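Long-range contacts in Atg1 tMIT (Kluyveromyces marxianus, PDB 4P1N), which forms the tandem MIT region of a serine/threonine protein kinase that is essential for autophagy, where it is required for autophagosome formation: residues Y189-D194 with L220-I225; N198-E203 with L214-S219; K100-S105 with L162-L167; L108-L113 with D155-L160; F13-S18 with N140-W145. One frame throughout, in Å; residues are numbered along the deposited sequence.

How the contacts relate
Contacts 3, 4 and 5 lie in the first MIT domain and contacts 1 and 2 in the second, which follows it along the chain. Contacts 3 and 4 join helices 95-129 and 137-170, centres about 11 Å apart, contact 4 falling within the span of contact 3. Contact 5 ties helix 10-33 to helix 137-170, its centre about 19 Å from that of contact 4, and its segments alternate with those of contacts 3 and 4. Contact 2 likewise falls within the span of contact 1, about 11 Å away between the same helices, 184-204 and 209-227. The two domains pack on each other: I225 of contact 1 on K111 of contact 4, and W221 on S16 of contact 5.

Contact 1 of 5, residues Y189-D194 with L220-I225; sequences YDRALD and LWMLEI
M222 and L223 both hold CG anti to their own carbonyl carbon; a bend at chi3 (70°) then turns the methionine methyl onto R191, while the two branches of L223 head for A192 and L193. The pair fastens the first helical hairpin of the second MIT domain, in which helices 184-204 and 209-227 run antiparallel, with local axes 8.9 Å apart at 154°. A192 makes the close approach possible: its CB lies 3.9 Å from CB of M222 and 3.8 Å from CG of L223, a small residue wedged against two large ones. On one flank, CE of M222 rests 3.5 Å from CG of R191, touching the aliphatic part of the arginine; the guanidinium points out of this pair of helices, to an acidic side chain on the chain of another protein. An alanine in place of M222 would remove that methyl and would probably leave a gap between R191 and V23 of helix 10-33, against which the methionine also packs. On the other flank CD1 of Y189 touches CD2 of L223 at 4.3 Å, with V260 of helix 250-273 closing over L223. Y189 sends its OH to the backbone of another protein's chain, and CD2 of L193 sits over one ring face near its rim. L193 and L223 meet at about a right angle, the CD1 methyl of L193 4.0 Å from the CD1 methyl of L223.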
# COMPACT_ATOMS: atom_id res chain seq x y z
N TYR B 189 -4.49 23.33 3.95
CA TYR B 189 -5.16 24.08 5.04
C TYR B 189 -6.65 24.25 4.81
O TYR B 189 -7.46 23.87 5.67
CB TYR B 189 -4.47 25.43 5.19
CG TYR B 189 -5.08 26.41 6.17
CD1 TYR B 189 -4.96 26.23 7.54
CD2 TYR B 189 -5.70 27.56 5.73
CE1 TYR B 189 -5.50 27.16 8.44
CE2 TYR B 189 -6.21 28.50 6.61
CZ TYR B 189 -6.12 28.30 7.96
OH TYR B 189 -6.66 29.25 8.82
N ASP B 190 -7.01 24.82 3.66
CA ASP B 190 -8.43 24.98 3.28
C ASP B 190 -9.17 23.66 3.24
O ASP B 190 -10.31 23.58 3.71
CB ASP B 190 -8.56 25.64 1.90
CG ASP B 190 -8.05 27.07 1.88
OD1 ASP B 190 -7.85 27.62 2.97
OD2 ASP B 190 -7.82 27.64 0.80
N ARG B 191 -8.53 22.64 2.68
CA ARG B 191 -9.18 21.35 2.54
C ARG B 191 -9.39 20.71 3.92
O ARG B 191 -10.48 20.19 4.20
CB ARG B 191 -8.35 20.44 1.64
CG ARG B 191 -8.89 19.01 1.51
CD ARG B 191 -10.28 19.03 0.90
NE ARG B 191 -10.75 17.67 0.69
CZ ARG B 191 -12.03 17.33 0.57
NH1 ARG B 191 -12.98 18.26 0.62
NH2 ARG B 191 -12.35 16.04 0.41
N ALA B 192 -8.39 20.76 4.78
CA ALA B 192 -8.55 20.19 6.14
C ALA B 192 -9.68 20.87 6.95
O ALA B 192 -10.42 20.21 7.66
CB ALA B 192 -7.26 20.29 6.90
N LEU B 193 -9.78 22.18 6.87
CA LEU B 193 -10.79 22.94 7.59
C LEU B 193 -12.19 22.74 6.99
O LEU B 193 -13.16 22.66 7.73
CB LEU B 193 -10.43 24.44 7.64
CG LEU B 193 -9.53 24.85 8.82
CD1 LEU B 193 -8.44 23.86 9.16
CD2 LEU B 193 -8.88 26.20 8.62
N ASP B 194 -12.30 22.62 5.66
CA ASP B 194 -13.58 22.25 5.04
C ASP B 194 -14.07 20.89 5.52
O ASP B 194 -15.23 20.72 5.82
CB ASP B 194 -13.46 22.14 3.52
CG ASP B 194 -13.28 23.46 2.84
OD1 ASP B 194 -13.62 24.52 3.40
OD2 ASP B 194 -12.78 23.42 1.71
N LEU B 220 -6.85 16.21 10.76
CA LEU B 220 -5.72 16.27 11.65
C LEU B 220 -4.49 15.72 10.96
O LEU B 220 -3.43 16.31 11.06
CB LEU B 220 -5.98 15.47 12.92
CG LEU B 220 -6.93 16.15 13.90
CD1 LEU B 220 -7.27 15.13 14.97
CD2 LEU B 220 -6.32 17.40 14.51
N TRP B 221 -4.61 14.59 10.27
CA TRP B 221 -3.46 14.10 9.51
C TRP B 221 -2.95 15.17 8.57
O TRP B 221 -1.75 15.40 8.49
CB TRP B 221 -3.79 12.87 8.71
CG TRP B 221 -4.06 11.66 9.50
CD1 TRP B 221 -5.20 10.89 9.43
CD2 TRP B 221 -3.19 11.01 10.43
NE1 TRP B 221 -5.08 9.81 10.26
CE2 TRP B 221 -3.85 9.86 10.88
CE3 TRP B 221 -1.90 11.26 10.87
CZ2 TRP B 221 -3.29 8.98 11.77
CZ3 TRP B 221 -1.32 10.39 11.79
CH2 TRP B 221 -2.03 9.26 12.23
N MET B 222 -3.86 15.84 7.88
CA MET B 222 -3.50 16.90 6.90
C MET B 222 -2.76 18.03 7.51
O MET B 222 -1.71 18.42 7.01
CB MET B 222 -4.74 17.43 6.18
CG MET B 222 -5.36 16.36 5.29
SD MET B 222 -6.76 16.98 4.34
CE MET B 222 -5.97 18.06 3.19
N LEU B 223 -3.28 18.57 8.62
CA LEU B 223 -2.64 19.69 9.29
C LEU B 223 -1.33 19.31 9.96
O LEU B 223 -0.43 20.16 10.09
CB LEU B 223 -3.59 20.33 10.32
CG LEU B 223 -4.85 20.99 9.79
CD1 LEU B 223 -5.76 21.43 10.94
CD2 LEU B 223 -4.48 22.18 8.93
N GLU B 224 -1.20 18.08 10.43
CA GLU B 224 0.09 17.65 11.02
C GLU B 224 1.20 17.68 10.00
O GLU B 224 2.33 17.99 10.31
CB GLU B 224 0.01 16.27 11.65
CG GLU B 224 -0.43 16.36 13.10
CD GLU B 224 -1.13 15.13 13.58
OE1 GLU B 224 -2.08 15.30 14.36
OE2 GLU B 224 -0.74 14.01 13.16
N ILE B 225 0.86 17.40 8.74
CA ILE B 225 1.82 17.49 7.68
C ILE B 225 2.46 18.88 7.69
O ILE B 225 3.67 19.02 7.54
CB ILE B 225 1.17 17.15 6.33
CG1 ILE B 225 0.88 15.66 6.29
CG2 ILE B 225 2.08 17.54 5.17
CD1 ILE B 225 -0.13 15.28 5.22

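Contact 2 of 5, residues N198-E203 with L214-S219; sequences NAARLE and LAYATS
The Y216 ring carries CB of A199 over one face, 4.0 Å from the ring centroid and 22° off the normal, a CH-pi contact, while OE2 of E203 stands at its edge, in the ring plane. That edge partner is also a hydrogen-bond acceptor: Y216 OH donates to E203 OE2 at 2.8 Å, nearly in line with the carboxylate C-O bond. The carboxylate stands almost perpendicular to the ring, at 84°, at the end of an extended glutamate chain. Beside the hydroxyl, CA of A200 comes 3.4 Å from Y216 OH. The alanines let the backbones close up; CB of A199 and CB of A215 are 3.7 Å apart where the backbones of the two segments come nearest. E203 is gripped from a second side, since its other oxygen, OE1, takes salt bridges from K273 and R266, and this probably keeps the buried carboxylate charged and fixes its rotation. The hairpin of helices 184-204 and 209-227 is thus tied to the third helix of the second MIT domain, 250-273, where Y216 packs on I263, R266 and L267 and E203 on L270.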
# COMPACT_ATOMS: atom_id res chain seq x y z
N ASN B 198 -17.50 20.53 7.55
CA ASN B 198 -18.52 19.57 7.13
C ASN B 198 -18.79 18.45 8.17
O ASN B 198 -19.93 18.01 8.32
CB ASN B 198 -18.12 18.89 5.79
CG ASN B 198 -18.28 19.79 4.56
OD1 ASN B 198 -17.69 19.51 3.53
ND2 ASN B 198 -19.07 20.82 4.66
N ALA B 199 -17.75 17.94 8.84
CA ALA B 199 -17.96 16.90 9.85
C ALA B 199 -18.82 17.38 11.03
O ALA B 199 -19.64 16.62 11.55
CB ALA B 199 -16.63 16.38 10.36
N ALA B 200 -18.61 18.63 11.44
CA ALA B 200 -19.31 19.23 12.55
C ALA B 200 -20.79 19.52 12.23
O ALA B 200 -21.67 19.30 13.08
CB ALA B 200 -18.60 20.50 12.97
N ARG B 201 -21.07 20.04 11.02
CA ARG B 201 -22.46 20.18 10.54
C ARG B 201 -23.13 18.80 10.50
O ARG B 201 -24.25 18.63 10.95
CB ARG B 201 -22.50 20.84 9.17
N LEU B 202 -22.40 17.81 9.99
CA LEU B 202 -22.91 16.45 9.98
C LEU B 202 -23.23 15.97 11.40
O LEU B 202 -24.34 15.47 11.68
CB LEU B 202 -21.90 15.50 9.36
CG LEU B 202 -22.52 14.31 8.64
CD1 LEU B 202 -22.64 14.64 7.16
CD2 LEU B 202 -21.70 13.05 8.79
N GLU B 203 -22.25 16.14 12.29
CA GLU B 203 -22.38 15.70 13.67
C GLU B 203 -23.65 16.28 14.31
O GLU B 203 -24.36 15.57 15.00
CB GLU B 203 -21.13 16.08 14.49
CG GLU B 203 -20.92 15.21 15.72
CD GLU B 203 -19.86 15.72 16.69
OE1 GLU B 203 -20.13 15.68 17.91
OE2 GLU B 203 -18.76 16.16 16.27
N LEU B 214 -13.76 9.81 11.20
CA LEU B 214 -12.78 9.69 10.14
C LEU B 214 -12.49 11.03 9.50
O LEU B 214 -11.34 11.32 9.19
CB LEU B 214 -13.27 8.70 9.10
CG LEU B 214 -12.14 8.29 8.17
CD1 LEU B 214 -11.87 6.79 8.34
CD2 LEU B 214 -12.48 8.65 6.74
N ALA B 215 -13.51 11.87 9.33
CA ALA B 215 -13.30 13.20 8.81
C ALA B 215 -12.38 14.03 9.71
O ALA B 215 -11.37 14.56 9.25
CB ALA B 215 -14.61 13.92 8.55
N TYR B 216 -12.69 14.12 11.00
CA TYR B 216 -11.79 14.87 11.90
C TYR B 216 -10.37 14.30 11.84
O TYR B 216 -9.42 15.05 11.80
CB TYR B 216 -12.27 14.84 13.33
CG TYR B 216 -13.58 15.54 13.61
CD1 TYR B 216 -13.77 16.86 13.23
CD2 TYR B 216 -14.59 14.90 14.31
CE1 TYR B 216 -14.94 17.51 13.49
CE2 TYR B 216 -15.78 15.55 14.59
CZ TYR B 216 -15.95 16.85 14.17
OH TYR B 216 -17.12 17.51 14.45
N ALA B 217 -10.23 12.97 11.86
CA ALA B 217 -8.91 12.37 11.88
C ALA B 217 -8.17 12.75 10.57
O ALA B 217 -6.95 13.05 10.57
CB ALA B 217 -9.02 10.84 12.03
N THR B 218 -8.92 12.76 9.48
CA THR B 218 -8.37 13.17 8.18
C THR B 218 -7.85 14.60 8.20
O THR B 218 -6.71 14.83 7.76
CB THR B 218 -9.37 12.98 7.05
OG1 THR B 218 -9.77 11.61 7.01
CG2 THR B 218 -8.76 13.41 5.70
N SER B 219 -8.64 15.53 8.74
CA SER B 219 -8.18 16.92 8.89
C SER B 219 -6.94 17.02 9.72
O SER B 219 -6.09 17.87 9.48
CB SER B 219 -9.21 17.79 9.58
OG SER B 219 -10.38 17.92 8.82

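Contact 3 of 5, residues K100-S105 with L162-L167; sequences KLCMES and LKLHTL
C102 overlaps the forked end of L164, its CB only 3.4 Å from the CD1 methyl of the leucine. This is tighter than ordinary van der Waals contact, and the side-chain torsions of L164 are far from staggered, so the exact place of that methyl is doubtful; the meeting of the two residues is not, for their CA atoms are the nearest pair across the two segments. The second branch of L164 reaches past the cysteine to M103: CD2 lies 3.9 Å from CG of M103, the two side chains meeting at about a right angle, and 3.8 Å from the backbone N of M103. L164 therefore straddles consecutive residues of the opposing helix.

The sulfur of C102 is turned anti to its carbonyl carbon (chi1 -76°), and from there it looks toward the neighbours of L164. SG is 4.1 Å from CD of K163, whose methylene chain supplies the apolar surface, and 4.4 Å from CD1 of L167, a looser touch. The contact is modest and held by van der Waals packing. On the far side of helix 95-129, E104 forms a salt bridge with K31 of helix 10-33 and a second with K100 of its own helix, whose hydrogen bond is weak. S105 OG hydrogen-bonds to A28 O, also of helix 10-33. Antiparallel helices crossing at 148°, their local axes 10.1 Å apart, with the third helix on another side, are characteristic of the three-helix bundle of an MIT domain.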
# COMPACT_ATOMS: atom_id res chain seq x y z
N LYS B 100 -5.35 25.38 -13.46
CA LYS B 100 -5.43 25.44 -12.01
C LYS B 100 -5.49 24.03 -11.39
O LYS B 100 -4.77 23.72 -10.44
CB LYS B 100 -6.64 26.27 -11.58
CG LYS B 100 -6.48 26.86 -10.20
CD LYS B 100 -7.80 27.31 -9.59
CE LYS B 100 -7.56 28.09 -8.30
NZ LYS B 100 -8.54 27.78 -7.23
N LEU B 101 -6.35 23.19 -11.94
CA LEU B 101 -6.47 21.82 -11.51
C LEU B 101 -5.17 21.03 -11.70
O LEU B 101 -4.82 20.23 -10.84
CB LEU B 101 -7.60 21.11 -12.25
CG LEU B 101 -9.02 21.48 -11.82
CD1 LEU B 101 -10.03 20.87 -12.79
CD2 LEU B 101 -9.33 21.04 -10.41
N CYS B 102 -4.50 21.24 -12.82
CA CYS B 102 -3.27 20.53 -13.13
C CYS B 102 -2.17 20.90 -12.12
O CYS B 102 -1.49 20.00 -11.55
CB CYS B 102 -2.81 20.82 -14.57
SG CYS B 102 -3.75 19.92 -15.83
N MET B 103 -2.00 22.20 -11.88
CA MET B 103 -1.06 22.66 -10.87
C MET B 103 -1.38 22.11 -9.48
O MET B 103 -0.50 21.66 -8.80
CB MET B 103 -0.99 24.19 -10.78
CG MET B 103 0.33 24.74 -11.26
SD MET B 103 1.70 24.28 -10.19
CE MET B 103 2.44 25.88 -9.86
N GLU B 104 -2.63 22.22 -9.07
CA GLU B 104 -3.10 21.78 -7.76
C GLU B 104 -2.82 20.30 -7.58
O GLU B 104 -2.24 19.90 -6.58
CB GLU B 104 -4.57 22.08 -7.57
CG GLU B 104 -4.85 23.54 -7.22
CD GLU B 104 -6.34 23.91 -7.22
OE1 GLU B 104 -6.66 25.04 -6.75
OE2 GLU B 104 -7.19 23.13 -7.70
N SER B 105 -3.19 19.51 -8.58
CA SER B 105 -2.96 18.08 -8.54
C SER B 105 -1.46 17.76 -8.46
O SER B 105 -1.03 16.98 -7.62
CB SER B 105 -3.64 17.38 -9.73
OG SER B 105 -3.79 15.98 -9.46
N LEU B 162 4.39 17.75 -17.59
CA LEU B 162 4.54 17.79 -19.05
C LEU B 162 3.32 18.44 -19.65
O LEU B 162 3.42 19.25 -20.57
CB LEU B 162 4.73 16.37 -19.60
CG LEU B 162 5.40 16.25 -20.96
CD1 LEU B 162 6.17 14.93 -21.03
CD2 LEU B 162 4.40 16.36 -22.10
N LYS B 163 2.15 18.09 -19.12
CA LYS B 163 0.93 18.77 -19.52
C LYS B 163 1.06 20.28 -19.24
O LYS B 163 0.72 21.11 -20.08
CB LYS B 163 -0.28 18.18 -18.81
CG LYS B 163 -1.59 18.79 -19.26
CD LYS B 163 -2.77 17.82 -19.16
CE LYS B 163 -3.74 18.04 -20.32
NZ LYS B 163 -4.83 17.02 -20.36
N LEU B 164 1.63 20.62 -18.08
CA LEU B 164 1.77 22.04 -17.73
C LEU B 164 2.70 22.85 -18.67
O LEU B 164 2.36 23.96 -19.05
CB LEU B 164 2.15 22.24 -16.27
CG LEU B 164 1.05 22.80 -15.33
CD1 LEU B 164 -0.38 22.73 -15.88
CD2 LEU B 164 1.12 22.11 -14.00
N HIS B 165 3.84 22.27 -19.04
CA HIS B 165 4.71 22.83 -20.09
C HIS B 165 3.97 23.09 -21.39
O HIS B 165 4.19 24.12 -22.05
CB HIS B 165 5.86 21.88 -20.40
CG HIS B 165 7.11 22.19 -19.65
ND1 HIS B 165 7.69 21.31 -18.77
CD2 HIS B 165 7.91 23.29 -19.66
CE1 HIS B 165 8.78 21.85 -18.26
NE2 HIS B 165 8.94 23.05 -18.79
N THR B 166 3.15 22.13 -21.79
CA THR B 166 2.32 22.26 -22.99
C THR B 166 1.40 23.49 -22.92
O THR B 166 1.39 24.33 -23.84
CB THR B 166 1.53 20.96 -23.23
OG1 THR B 166 2.42 19.99 -23.80
CG2 THR B 166 0.33 21.17 -24.17
N LEU B 167 0.66 23.59 -21.82
CA LEU B 167 -0.32 24.66 -21.62
C LEU B 167 0.31 26.04 -21.48
O LEU B 167 -0.23 27.01 -21.99
CB LEU B 167 -1.17 24.35 -20.37
CG LEU B 167 -2.21 23.21 -20.47
CD1 LEU B 167 -2.49 22.61 -19.10
CD2 LEU B 167 -3.51 23.68 -21.12

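Contact 4 of 5, residues L108-L113 with D155-L160; sequences LYLKSL and DKAEFL
Within the three-helix bundle of the first MIT domain, Y109 of helix 95-129 lies against K156, A157 and L160 of helix 137-170, an antiparallel partner crossing at 147°. The lysine chain runs up over the phenol: CB of K156 sits above one face, 4.1 Å from the ring centroid and 15° off its normal, and the extended chain carries CD to within 3.4 Å of Y109 OH. L160 comes at the ring's edge instead, its CD1 methyl 3.7 Å from CD2 of Y109 and close to the ring plane. Nearer the backbone, A157 gives the helices room to approach; CB of A157 is 4.1 Å from CB of Y109, with a looser touch, 4.4 Å, from CB of A157 to CD2 of L110.

The polar ends meet at E29 of helix 10-33: Y109 OH hydrogen-bonds to its OE2, and K156 NZ makes a salt bridge to that same oxygen. K156 NZ also pairs with E152, one turn back on its own helix. A leucine in place of Y109 would probably leave the K156 methylenes without their aromatic bed and E29 without its phenol partner. The two glutamates are likely to hold K156 protonated and in place, while the phenol shares E29 with it, so that the apolar ring packing and the ionic cluster together bind all three helices.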
# COMPACT_ATOMS: atom_id res chain seq x y z
N LEU B 108 0.01 18.46 -5.00
CA LEU B 108 -0.45 17.42 -4.06
C LEU B 108 0.23 16.10 -4.30
O LEU B 108 0.53 15.38 -3.34
CB LEU B 108 -1.98 17.25 -4.16
CG LEU B 108 -2.72 18.52 -3.71
CD1 LEU B 108 -4.20 18.42 -4.02
CD2 LEU B 108 -2.48 18.82 -2.23
N TYR B 109 0.52 15.74 -5.55
CA TYR B 109 1.31 14.55 -5.77
C TYR B 109 2.73 14.77 -5.25
O TYR B 109 3.34 13.83 -4.75
CB TYR B 109 1.35 14.11 -7.25
CG TYR B 109 0.13 13.41 -7.69
CD1 TYR B 109 -0.30 12.23 -7.06
CD2 TYR B 109 -0.68 13.95 -8.67
CE1 TYR B 109 -1.47 11.59 -7.42
CE2 TYR B 109 -1.88 13.32 -9.03
CZ TYR B 109 -2.27 12.16 -8.39
OH TYR B 109 -3.42 11.55 -8.80
N LEU B 110 3.30 15.97 -5.39
CA LEU B 110 4.67 16.18 -4.92
C LEU B 110 4.73 16.13 -3.39
O LEU B 110 5.69 15.64 -2.85
CB LEU B 110 5.28 17.49 -5.40
CG LEU B 110 5.47 17.67 -6.91
CD1 LEU B 110 6.00 19.08 -7.17
CD2 LEU B 110 6.49 16.71 -7.51
N LYS B 111 3.71 16.60 -2.71
CA LYS B 111 3.67 16.45 -1.30
C LYS B 111 3.51 15.00 -0.89
O LYS B 111 4.18 14.53 0.06
CB LYS B 111 2.58 17.33 -0.69
CG LYS B 111 2.46 17.25 0.81
CD LYS B 111 3.68 17.76 1.56
CE LYS B 111 3.84 19.28 1.46
NZ LYS B 111 5.25 19.59 1.76
N SER B 112 2.66 14.26 -1.59
CA SER B 112 2.58 12.80 -1.38
C SER B 112 3.93 12.12 -1.48
O SER B 112 4.33 11.32 -0.62
CB SER B 112 1.59 12.11 -2.34
OG SER B 112 0.31 12.73 -2.28
N LEU B 113 4.64 12.44 -2.53
CA LEU B 113 5.98 11.90 -2.70
C LEU B 113 6.95 12.23 -1.56
O LEU B 113 7.79 11.40 -1.20
CB LEU B 113 6.55 12.38 -4.00
CG LEU B 113 5.94 11.77 -5.21
CD1 LEU B 113 6.31 12.61 -6.42
CD2 LEU B 113 6.47 10.33 -5.36
N ASP B 155 4.71 8.87 -11.63
CA ASP B 155 4.21 8.84 -13.01
C ASP B 155 3.16 9.91 -13.28
O ASP B 155 3.22 10.60 -14.30
CB ASP B 155 3.65 7.48 -13.39
CG ASP B 155 4.73 6.41 -13.50
OD1 ASP B 155 5.93 6.75 -13.44
OD2 ASP B 155 4.37 5.22 -13.64
N LYS B 156 2.21 10.05 -12.36
CA LYS B 156 1.19 11.09 -12.47
C LYS B 156 1.74 12.52 -12.42
O LYS B 156 1.32 13.40 -13.21
CB LYS B 156 0.08 10.87 -11.46
CG LYS B 156 -0.77 9.69 -11.86
CD LYS B 156 -1.85 9.32 -10.87
CE LYS B 156 -2.60 8.06 -11.38
NZ LYS B 156 -3.54 7.55 -10.32
N ALA B 157 2.68 12.77 -11.52
CA ALA B 157 3.30 14.09 -11.44
C ALA B 157 4.10 14.44 -12.71
O ALA B 157 4.07 15.57 -13.15
CB ALA B 157 4.20 14.19 -10.23
N GLU B 158 4.82 13.47 -13.28
CA GLU B 158 5.56 13.70 -14.52
C GLU B 158 4.60 13.99 -15.67
O GLU B 158 4.82 14.88 -16.49
CB GLU B 158 6.43 12.51 -14.91
CG GLU B 158 7.71 12.34 -14.10
CD GLU B 158 8.79 13.36 -14.45
OE1 GLU B 158 8.51 14.38 -15.12
OE2 GLU B 158 9.95 13.14 -14.03
N PHE B 159 3.54 13.21 -15.74
CA PHE B 159 2.51 13.47 -16.72
C PHE B 159 2.06 14.91 -16.55
O PHE B 159 2.13 15.69 -17.50
CB PHE B 159 1.39 12.47 -16.58
CG PHE B 159 0.14 12.85 -17.31
CD1 PHE B 159 0.08 12.78 -18.69
CD2 PHE B 159 -1.00 13.23 -16.61
CE1 PHE B 159 -1.09 13.11 -19.36
CE2 PHE B 159 -2.16 13.57 -17.27
CZ PHE B 159 -2.21 13.50 -18.65
N LEU B 160 1.67 15.30 -15.33
CA LEU B 160 1.16 16.66 -15.09
C LEU B 160 2.17 17.77 -15.37
O LEU B 160 1.80 18.86 -15.82
CB LEU B 160 0.62 16.81 -13.67
CG LEU B 160 -0.68 16.05 -13.33
CD1 LEU B 160 -0.84 15.87 -11.83
CD2 LEU B 160 -1.91 16.74 -13.89

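Contact 5 of 5, residues F13-S18 with N140-W145; sequences FVESLS and NILVQW
E15 and L142 mark the nearest backbone approach, their CA atoms 7.6 Å apart, where helices 10-33 and 137-170 run in roughly the same direction at 32°, with local axes 10.6 Å apart. They are the first and third helices of the first MIT domain's three-helix bundle, which explains the parallel sense. L142 carries the contact: its CD1 methyl touches CG of E15 at 3.6 Å and CG1 of V14 at 3.8 Å, while CD2 lies 3.8 Å from OG of S18. One leucine thus spans a full turn of the opposing helix. The E15 carboxylate carries on past the leucine to a salt bridge with K138. V14 continues inward to S119 and T123 of helix 95-129. One turn on from L142, W145 puts CG anti to its backbone N (chi1 -176°), which swings the indole back toward S18, with CZ3 of W145 3.9 Å from CB of S18. Its NE1 bonds to Q144 OE1 of the second subunit, an exchange returned across the dimer. S18 OG itself turns back to V14 O at 3.0 Å, arriving 38° above the carbonyl plane, on the face opposite to S18 N.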
# COMPACT_ATOMS: atom_id res chain seq x y z
N PHE B 13 5.49 4.05 13.38
CA PHE B 13 5.94 5.28 12.73
C PHE B 13 5.65 5.25 11.23
O PHE B 13 5.23 6.24 10.65
CB PHE B 13 7.42 5.51 12.97
CG PHE B 13 7.72 6.21 14.28
CD1 PHE B 13 7.43 5.60 15.50
CD2 PHE B 13 8.30 7.48 14.30
CE1 PHE B 13 7.71 6.24 16.70
CE2 PHE B 13 8.58 8.12 15.51
CZ PHE B 13 8.29 7.49 16.71
N VAL B 14 5.84 4.08 10.62
CA VAL B 14 5.57 3.89 9.23
C VAL B 14 4.06 3.91 8.98
O VAL B 14 3.63 4.49 8.01
CB VAL B 14 6.19 2.58 8.73
CG1 VAL B 14 5.84 2.32 7.28
CG2 VAL B 14 7.70 2.67 8.86
N GLU B 15 3.25 3.33 9.86
CA GLU B 15 1.79 3.40 9.71
C GLU B 15 1.27 4.83 9.73
O GLU B 15 0.37 5.17 8.98
CB GLU B 15 1.06 2.63 10.80
CG GLU B 15 0.97 1.15 10.53
CD GLU B 15 0.29 0.37 11.64
OE1 GLU B 15 0.48 0.71 12.82
OE2 GLU B 15 -0.42 -0.61 11.33
N SER B 16 1.81 5.61 10.66
CA SER B 16 1.51 7.04 10.81
C SER B 16 1.87 7.87 9.54
O SER B 16 1.11 8.70 9.07
CB SER B 16 2.27 7.57 12.04
OG SER B 16 2.12 8.97 12.20
N LEU B 17 3.04 7.63 8.96
CA LEU B 17 3.40 8.25 7.71
C LEU B 17 2.51 7.81 6.59
O LEU B 17 2.19 8.61 5.74
CB LEU B 17 4.87 7.99 7.32
CG LEU B 17 5.81 8.74 8.26
CD1 LEU B 17 7.22 8.14 8.23
CD2 LEU B 17 5.85 10.24 7.96
N SER B 18 2.11 6.55 6.59
CA SER B 18 1.27 5.98 5.52
C SER B 18 -0.13 6.54 5.57
O SER B 18 -0.79 6.74 4.53
CB SER B 18 1.23 4.46 5.58
OG SER B 18 2.51 3.91 5.33
N ASN B 140 6.42 -5.24 5.76
CA ASN B 140 6.64 -5.63 4.36
C ASN B 140 5.52 -5.20 3.44
O ASN B 140 5.75 -4.56 2.40
CB ASN B 140 6.80 -7.14 4.21
CG ASN B 140 8.18 -7.52 3.77
OD1 ASN B 140 8.66 -7.06 2.74
ND2 ASN B 140 8.81 -8.37 4.54
N ILE B 141 4.31 -5.47 3.88
CA ILE B 141 3.12 -5.07 3.12
C ILE B 141 3.09 -3.56 2.96
O ILE B 141 3.00 -3.07 1.83
CB ILE B 141 1.84 -5.67 3.74
CG1 ILE B 141 1.78 -7.15 3.39
CG2 ILE B 141 0.60 -4.95 3.22
CD1 ILE B 141 0.74 -7.97 4.16
N LEU B 142 3.25 -2.82 4.06
CA LEU B 142 3.21 -1.37 4.03
C LEU B 142 4.21 -0.79 3.09
O LEU B 142 3.92 0.16 2.36
CB LEU B 142 3.50 -0.76 5.40
CG LEU B 142 2.31 -0.56 6.30
CD1 LEU B 142 2.79 0.09 7.58
CD2 LEU B 142 1.27 0.33 5.66
N VAL B 143 5.42 -1.32 3.16
CA VAL B 143 6.49 -0.86 2.33
C VAL B 143 6.24 -1.16 0.85
O VAL B 143 6.50 -0.30 0.02
CB VAL B 143 7.85 -1.39 2.81
CG1 VAL B 143 8.95 -1.04 1.82
CG2 VAL B 143 8.17 -0.79 4.19
N GLN B 144 5.76 -2.36 0.52
CA GLN B 144 5.27 -2.58 -0.86
C GLN B 144 4.24 -1.53 -1.30
O GLN B 144 4.38 -0.95 -2.40
CB GLN B 144 4.74 -3.99 -1.03
CG GLN B 144 5.89 -5.01 -0.95
CD GLN B 144 5.41 -6.42 -1.08
OE1 GLN B 144 4.21 -6.68 -1.10
NE2 GLN B 144 6.36 -7.38 -1.17
N TRP B 145 3.27 -1.24 -0.43
CA TRP B 145 2.29 -0.19 -0.71
C TRP B 145 2.91 1.18 -0.95
O TRP B 145 2.57 1.85 -1.92
CB TRP B 145 1.25 -0.12 0.40
CG TRP B 145 0.15 0.86 0.14
CD1 TRP B 145 -1.00 0.69 -0.63
CD2 TRP B 145 0.13 2.22 0.60
NE1 TRP B 145 -1.74 1.88 -0.61
CE2 TRP B 145 -1.06 2.81 0.14
CE3 TRP B 145 0.96 2.96 1.41
CZ2 TRP B 145 -1.40 4.14 0.44
CZ3 TRP B 145 0.60 4.28 1.75
CH2 TRP B 145 -0.55 4.84 1.25